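Local structure of dihydroneopterin aldolase (Burkholderia thailandensis, 3V9O) at residues A[19-24]-A[110-115]; A[23-28]-A[55-60]. The protein belongs to the dihydroneopterin aldolase family and folds as an antiparallel sheet with two helices, four copies forming the assembly. All blocks are in the same frame, centred on the assembly; numbering follows the deposited sequence. Where two conformers were deposited one is given.

Interaction 1 of 2, residues A[19-24]-A[110-115]. With EDO (1,2-ethanediol), chain B.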
loop_
_atom_site.group_PDB
_atom_site.type_symbol
_atom_site.label_atom_id
_atom_site.label_comp_id
_atom_site.label_asym_id
_atom_site.label_seq_id
_atom_site.Cartn_x
_atom_site.Cartn_y
_atom_site.Cartn_z
ATOM N N LEU A 19 4.508 -15.254 -9.006
ATOM C CA LEU A 19 5.235 -14.889 -7.794
ATOM C C LEU A 19 4.691 -15.656 -6.584
ATOM O O LEU A 19 5.179 -15.498 -5.466
ATOM C CB LEU A 19 5.101 -13.375 -7.542
ATOM C CG LEU A 19 5.645 -12.397 -8.600
ATOM C CD1 LEU A 19 5.501 -10.969 -8.128
ATOM C CD2 LEU A 19 7.115 -12.707 -8.863
ATOM N N ALA A 20 3.680 -16.485 -6.808
ATOM C CA ALA A 20 3.060 -17.218 -5.702
ATOM C C ALA A 20 4.004 -18.229 -5.020
ATOM O O ALA A 20 3.766 -18.642 -3.887
ATOM C CB ALA A 20 1.784 -17.911 -6.170
ATOM N N ASP A 21 5.055 -18.643 -5.725
ATOM C CA ASP A 21 5.974 -19.605 -5.168
ATOM C C ASP A 21 7.249 -18.891 -4.699
ATOM O O ASP A 21 8.269 -19.552 -4.507
ATOM C CB ASP A 21 6.304 -20.709 -6.193
ATOM C CG ASP A 21 6.872 -20.152 -7.502
ATOM O OD1 ASP A 21 6.810 -18.923 -7.747
ATOM O OD2 ASP A 21 7.336 -20.990 -8.330
ATOM N N CYS A 22 7.172 -17.575 -4.510
ATOM C CA CYS A 22 8.317 -16.748 -4.143
ATOM C C CYS A 22 8.155 -16.146 -2.725
ATOM O O CYS A 22 7.041 -16.010 -2.212
ATOM C CB CYS A 22 8.484 -15.551 -5.089
ATOM S SG CYS A 22 9.131 -16.104 -6.690
ATOM N N ARG A 23 9.267 -15.856 -2.108
ATOM C CA ARG A 23 9.289 -14.873 -1.006
ATOM C C ARG A 23 9.760 -13.538 -1.535
ATOM O O ARG A 23 10.342 -13.441 -2.635
ATOM C CB ARG A 23 10.187 -15.344 0.148
ATOM C CG ARG A 23 11.665 -15.333 -0.168
ATOM C CD ARG A 23 12.510 -15.698 1.102
ATOM N NE ARG A 23 12.433 -17.131 1.494
ATOM C CZ ARG A 23 11.803 -17.611 2.570
ATOM N NH1 ARG A 23 11.108 -16.873 3.377
ATOM N NH2 ARG A 23 11.924 -18.900 2.870
ATOM N N ARG A 24 9.470 -12.499 -0.783
ATOM C CA ARG A 24 9.882 -11.126 -1.137
ATOM C C ARG A 24 10.939 -10.659 -0.176
ATOM O O ARG A 24 10.739 -10.680 1.043
ATOM C CB ARG A 24 8.685 -10.194 -1.053
ATOM C CG ARG A 24 9.030 -8.702 -1.283
ATOM C CD ARG A 24 7.740 -7.863 -1.456
ATOM N NE ARG A 24 7.028 -7.681 -0.190
ATOM C CZ ARG A 24 7.130 -6.590 0.591
ATOM N NH1 ARG A 24 7.915 -5.579 0.241
ATOM N NH2 ARG A 24 6.425 -6.508 1.732
ATOM N N ALA A 110 18.672 -16.906 -9.086
ATOM C CA ALA A 110 17.595 -17.165 -8.130
ATOM C C ALA A 110 16.648 -15.982 -8.019
ATOM O O ALA A 110 15.795 -16.026 -7.094
ATOM C CB ALA A 110 18.200 -17.540 -6.771
ATOM N N VAL A 111 16.772 -14.931 -8.861
ATOM C CA VAL A 111 15.834 -13.818 -8.841
ATOM C C VAL A 111 14.791 -14.042 -9.946
ATOM O O VAL A 111 15.136 -14.154 -11.151
ATOM C CB VAL A 111 16.586 -12.505 -9.001
ATOM C CG1 VAL A 111 15.619 -11.330 -9.168
ATOM C CG2 VAL A 111 17.505 -12.261 -7.744
ATOM N N ARG A 112 13.517 -14.091 -9.568
ATOM C CA ARG A 112 12.378 -14.230 -10.471
ATOM C C ARG A 112 11.888 -12.875 -10.946
ATOM O O ARG A 112 11.431 -12.721 -12.069
ATOM C CB ARG A 112 11.267 -14.924 -9.719
ATOM C CG ARG A 112 9.864 -14.914 -10.334
ATOM C CD ARG A 112 9.767 -15.953 -11.427
ATOM N NE ARG A 112 10.264 -17.296 -11.070
ATOM C CZ ARG A 112 9.575 -18.213 -10.374
ATOM N NH1 ARG A 112 8.337 -17.951 -9.945
ATOM N NH2 ARG A 112 10.126 -19.407 -10.125
ATOM N N ALA A 113 11.921 -11.852 -10.062
ATOM C CA ALA A 113 11.376 -10.532 -10.397
ATOM C C ALA A 113 11.977 -9.469 -9.510
ATOM O O ALA A 113 12.469 -9.822 -8.401
ATOM C CB ALA A 113 9.857 -10.491 -10.239
ATOM N N VAL A 114 11.915 -8.229 -9.950
ATOM C CA VAL A 114 12.360 -7.135 -9.098
ATOM C C VAL A 114 11.475 -5.915 -9.300
ATOM O O VAL A 114 10.982 -5.647 -10.416
ATOM C CB VAL A 114 13.859 -6.881 -9.318
ATOM C CG1 VAL A 114 14.119 -6.434 -10.724
ATOM C CG2 VAL A 114 14.385 -5.839 -8.285
ATOM N N ARG A 115 11.228 -5.187 -8.208
ATOM C CA ARG A 115 10.547 -3.894 -8.269
ATOM C C ARG A 115 11.617 -2.907 -7.767
ATOM O O ARG A 115 12.190 -3.142 -6.667
ATOM C CB ARG A 115 9.307 -3.833 -7.388
ATOM C CG ARG A 115 8.555 -2.453 -7.562
ATOM C CD ARG A 115 7.343 -2.338 -6.628
ATOM N NE ARG A 115 7.800 -2.225 -5.220
ATOM C CZ ARG A 115 8.195 -1.092 -4.579
ATOM N NH1 ARG A 115 8.235 0.113 -5.168
ATOM N NH2 ARG A 115 8.581 -1.177 -3.300
HETATM C C1 EDO B . 14.350 -19.051 -10.768
HETATM O O1 EDO B . 13.134 -19.812 -10.906
HETATM C C2 EDO B . 14.030 -17.577 -10.984
HETATM O O2 EDO B . 13.148 -17.332 -12.109
#

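Interaction 2 of 2, residues A[23-28]-A[55-60]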
loop_
_atom_site.group_PDB
_atom_site.type_symbol
_atom_site.label_atom_id
_atom_site.label_comp_id
_atom_site.label_asym_id
_atom_site.label_seq_id
_atom_site.Cartn_x
_atom_site.Cartn_y
_atom_site.Cartn_z
ATOM N N ARG A 23 9.267 -15.856 -2.108
ATOM C CA ARG A 23 9.289 -14.873 -1.006
ATOM C C ARG A 23 9.760 -13.538 -1.535
ATOM O O ARG A 23 10.342 -13.441 -2.635
ATOM C CB ARG A 23 10.187 -15.344 0.148
ATOM C CG ARG A 23 11.665 -15.333 -0.168
ATOM C CD ARG A 23 12.510 -15.698 1.102
ATOM N NE ARG A 23 12.433 -17.131 1.494
ATOM C CZ ARG A 23 11.803 -17.611 2.570
ATOM N NH1 ARG A 23 11.108 -16.873 3.377
ATOM N NH2 ARG A 23 11.924 -18.900 2.870
ATOM N N ARG A 24 9.470 -12.499 -0.783
ATOM C CA ARG A 24 9.882 -11.126 -1.137
ATOM C C ARG A 24 10.939 -10.659 -0.176
ATOM O O ARG A 24 10.739 -10.680 1.043
ATOM C CB ARG A 24 8.685 -10.194 -1.053
ATOM C CG ARG A 24 9.030 -8.702 -1.283
ATOM C CD ARG A 24 7.740 -7.863 -1.456
ATOM N NE ARG A 24 7.028 -7.681 -0.190
ATOM C CZ ARG A 24 7.130 -6.590 0.591
ATOM N NH1 ARG A 24 7.915 -5.579 0.241
ATOM N NH2 ARG A 24 6.425 -6.508 1.732
ATOM N N LEU A 25 12.097 -10.257 -0.669
ATOM C CA LEU A 25 13.116 -9.573 0.121
ATOM C C LEU A 25 12.951 -8.098 -0.194
ATOM O O LEU A 25 12.650 -7.757 -1.331
ATOM C CB LEU A 25 14.501 -10.023 -0.348
ATOM C CG LEU A 25 14.746 -11.552 -0.474
ATOM C CD1 LEU A 25 16.168 -11.771 -0.967
ATOM C CD2 LEU A 25 14.544 -12.272 0.833
ATOM N N TYR A 26 13.094 -7.228 0.801
ATOM C CA TYR A 26 12.821 -5.813 0.530
ATOM C C TYR A 26 13.812 -4.930 1.285
ATOM O O TYR A 26 14.215 -5.176 2.411
ATOM C CB TYR A 26 11.354 -5.455 0.815
ATOM C CG TYR A 26 10.873 -5.640 2.230
ATOM C CD1 TYR A 26 10.982 -4.595 3.170
ATOM C CD2 TYR A 26 10.247 -6.830 2.622
ATOM C CE1 TYR A 26 10.469 -4.730 4.441
ATOM C CE2 TYR A 26 9.735 -6.978 3.891
ATOM C CZ TYR A 26 9.842 -5.954 4.825
ATOM O OH TYR A 26 9.266 -6.096 6.068
ATOM N N LEU A 27 14.122 -3.824 0.589
ATOM C CA LEU A 27 14.963 -2.757 1.148
ATOM C C LEU A 27 14.119 -1.496 1.119
ATOM O O LEU A 27 13.637 -1.034 0.047
ATOM C CB LEU A 27 16.183 -2.586 0.214
ATOM C CG LEU A 27 17.256 -1.696 0.842
ATOM C CD1 LEU A 27 17.895 -2.315 2.076
ATOM C CD2 LEU A 27 18.330 -1.406 -0.267
ATOM N N ARG A 28 13.833 -0.935 2.301
ATOM C CA ARG A 28 12.967 0.229 2.410
ATOM C C ARG A 28 13.761 1.498 2.639
ATOM O O ARG A 28 14.557 1.576 3.592
ATOM C CB ARG A 28 11.925 0.082 3.550
ATOM C CG ARG A 28 10.939 1.223 3.560
ATOM C CD ARG A 28 9.624 1.003 4.313
ATOM N NE ARG A 28 9.866 0.905 5.743
ATOM C CZ ARG A 28 9.795 -0.234 6.462
ATOM N NH1 ARG A 28 9.423 -1.366 5.925
ATOM N NH2 ARG A 28 10.060 -0.155 7.743
ATOM N N LEU A 55 12.851 -7.783 -4.120
ATOM C CA LEU A 55 13.397 -8.870 -4.900
ATOM C C LEU A 55 12.535 -10.107 -4.655
ATOM O O LEU A 55 12.312 -10.486 -3.485
ATOM C CB LEU A 55 14.859 -9.046 -4.421
ATOM C CG LEU A 55 15.883 -9.679 -5.284
ATOM C CD1 LEU A 55 16.011 -8.809 -6.555
ATOM C CD2 LEU A 55 17.202 -9.632 -4.501
ATOM N N PHE A 56 12.040 -10.761 -5.698
ATOM C CA PHE A 56 11.208 -11.994 -5.577
ATOM C C PHE A 56 12.066 -13.176 -5.895
ATOM O O PHE A 56 12.586 -13.257 -7.028
ATOM C CB PHE A 56 9.942 -11.902 -6.426
ATOM C CG PHE A 56 9.090 -10.712 -5.993
ATOM C CD1 PHE A 56 9.312 -9.419 -6.494
ATOM C CD2 PHE A 56 8.093 -10.957 -5.054
ATOM C CE1 PHE A 56 8.535 -8.324 -6.007
ATOM C CE2 PHE A 56 7.310 -9.899 -4.613
ATOM C CZ PHE A 56 7.527 -8.618 -5.100
ATOM N N VAL A 57 12.258 -14.047 -4.910
ATOM C CA VAL A 57 13.114 -15.224 -5.059
ATOM C C VAL A 57 12.297 -16.499 -4.741
ATOM O O VAL A 57 11.505 -16.488 -3.765
ATOM C CB VAL A 57 14.392 -15.075 -4.166
ATOM C CG1 VAL A 57 15.137 -13.813 -4.550
ATOM C CG2 VAL A 57 14.038 -14.978 -2.681
ATOM N N PRO A 58 12.449 -17.581 -5.487
ATOM C CA PRO A 58 11.621 -18.764 -5.244
ATOM C C PRO A 58 11.832 -19.345 -3.843
ATOM O O PRO A 58 12.975 -19.443 -3.386
ATOM C CB PRO A 58 12.119 -19.775 -6.305
ATOM C CG PRO A 58 12.572 -18.849 -7.430
ATOM C CD PRO A 58 13.221 -17.685 -6.750
ATOM N N LEU A 59 10.735 -19.724 -3.165
ATOM C CA LEU A 59 10.841 -20.493 -1.928
ATOM C C LEU A 59 11.688 -21.726 -2.103
ATOM O O LEU A 59 12.441 -22.105 -1.211
ATOM C CB LEU A 59 9.436 -20.874 -1.427
ATOM C CG LEU A 59 8.568 -19.647 -1.065
ATOM C CD1 LEU A 59 7.110 -20.021 -0.784
ATOM C CD2 LEU A 59 9.146 -18.907 0.151
ATOM N N ALA A 60 11.578 -22.419 -3.247
ATOM C CA ALA A 60 12.280 -23.664 -3.410
ATOM C C ALA A 60 13.789 -23.459 -3.382
ATOM O O ALA A 60 14.544 -24.415 -3.110
ATOM C CB ALA A 60 11.847 -24.366 -4.702
#

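Interaction 1 of 2, residues A[19-24]-A[110-115]
L19 and A113 form the closely packed end of this contact: the CD2 branch of the leucine lies 3.8 Å from A113 CB and equally close to CG of R112, whose chain slides past it in the opposite direction. F135 of strand 127-137 also touches L19, closing this end within the protein. C22 SG sits over one face of the R112 guanidinium, 3.8 Å from R112 NH1, and also touches R112 CB and CG. Strands 22-34 and 113-120 are not neighbours in the antiparallel sheet; strand 47-58 runs between them, and the two segments meet through side chains on the face that carries F56. R112 and A113 both face F56 of that middle strand in a classic beta bulge, which turns both side chains toward 19-24. The outer end is polar and looser. With CG anti to the backbone N (chi1 167°) and bends at chi2 and chi3, R112 curls its guanidinium toward D21, an exposed residue in the type I turn from L19 to C22. A salt bridge joins R112 NH1 to the syn lone pair of D21 OD1 at 2.8 Å, bent to 143° at the hydrogen, and R18 O takes a second bond from NH1. Beyond it, R112 NE and NH2 each donate to one hydroxyl of a 1,2-ethanediol, probably from the crystallisation liquor, O2 and O1 respectively, both at 3.1 Å.

Interaction 2 of 2, residues A[23-28]-A[55-60]
Four backbone hydrogen bonds tie 23-28 to 55-60. R23 and V57 are one antiparallel hydrogen-bonded pair (R23 N to V57 O 2.9 Å, V57 N to R23 O 3.0 Å), L25 and L55 another (L25 N to L55 O and L55 N to L25 O, both 2.8 Å). Between them, at the non-hydrogen-bonded pair R24 and F56, CA-H...O contacts run from F56 CA to R23 O and from R24 CA to L55 O. This pairing joins strands 22-34 and 47-58 of the four-stranded antiparallel sheet, which the second subunit continues beyond 22-34. Apolar packing differs between the faces. On the one carrying L25, L55 and V57, L25 CG meets V57 CG2 at 4.1 Å, and M78 of helix 76-87 covers both leucines. R23 CG, between its backbone N and carbonyl carbon (chi1 70°), presses on V57 CG2 at 3.5 Å; a bend at chi3 brings the guanidinium to L59 CD2, which rests 3.7 Å above its centre. In one of the two R24 conformers, R24 lies alongside the F56 ring on the other face (R24 CD to F56 CZ 3.7 Å) and its charged end reaches D54, and E133 of the second subunit; R23 NH1 pairs with D99 of that subunit.

How the interactions relate
Interactions 1 and 2 start from the same run of chain, share R23 and R24, and have centres about 5 Å apart. Segment 55-60 connects them: D21 O and L59 N, 2.8 Å apart, probably form a hydrogen bond, as do R112 N and F56 O at the same distance. Strand 47-58, the middle one of the three, is thus held on both sides, by 23-28 in interaction 2 and by the bulge of 110-115 whose side chains enter interaction 1. Both contacts touch the second subunit. They differ in their relation to guanine: the L25 side chain of interaction 2 is about 4 Å from a bound guanine, whereas the C22 side chain of interaction 1 is about 13 Å from one.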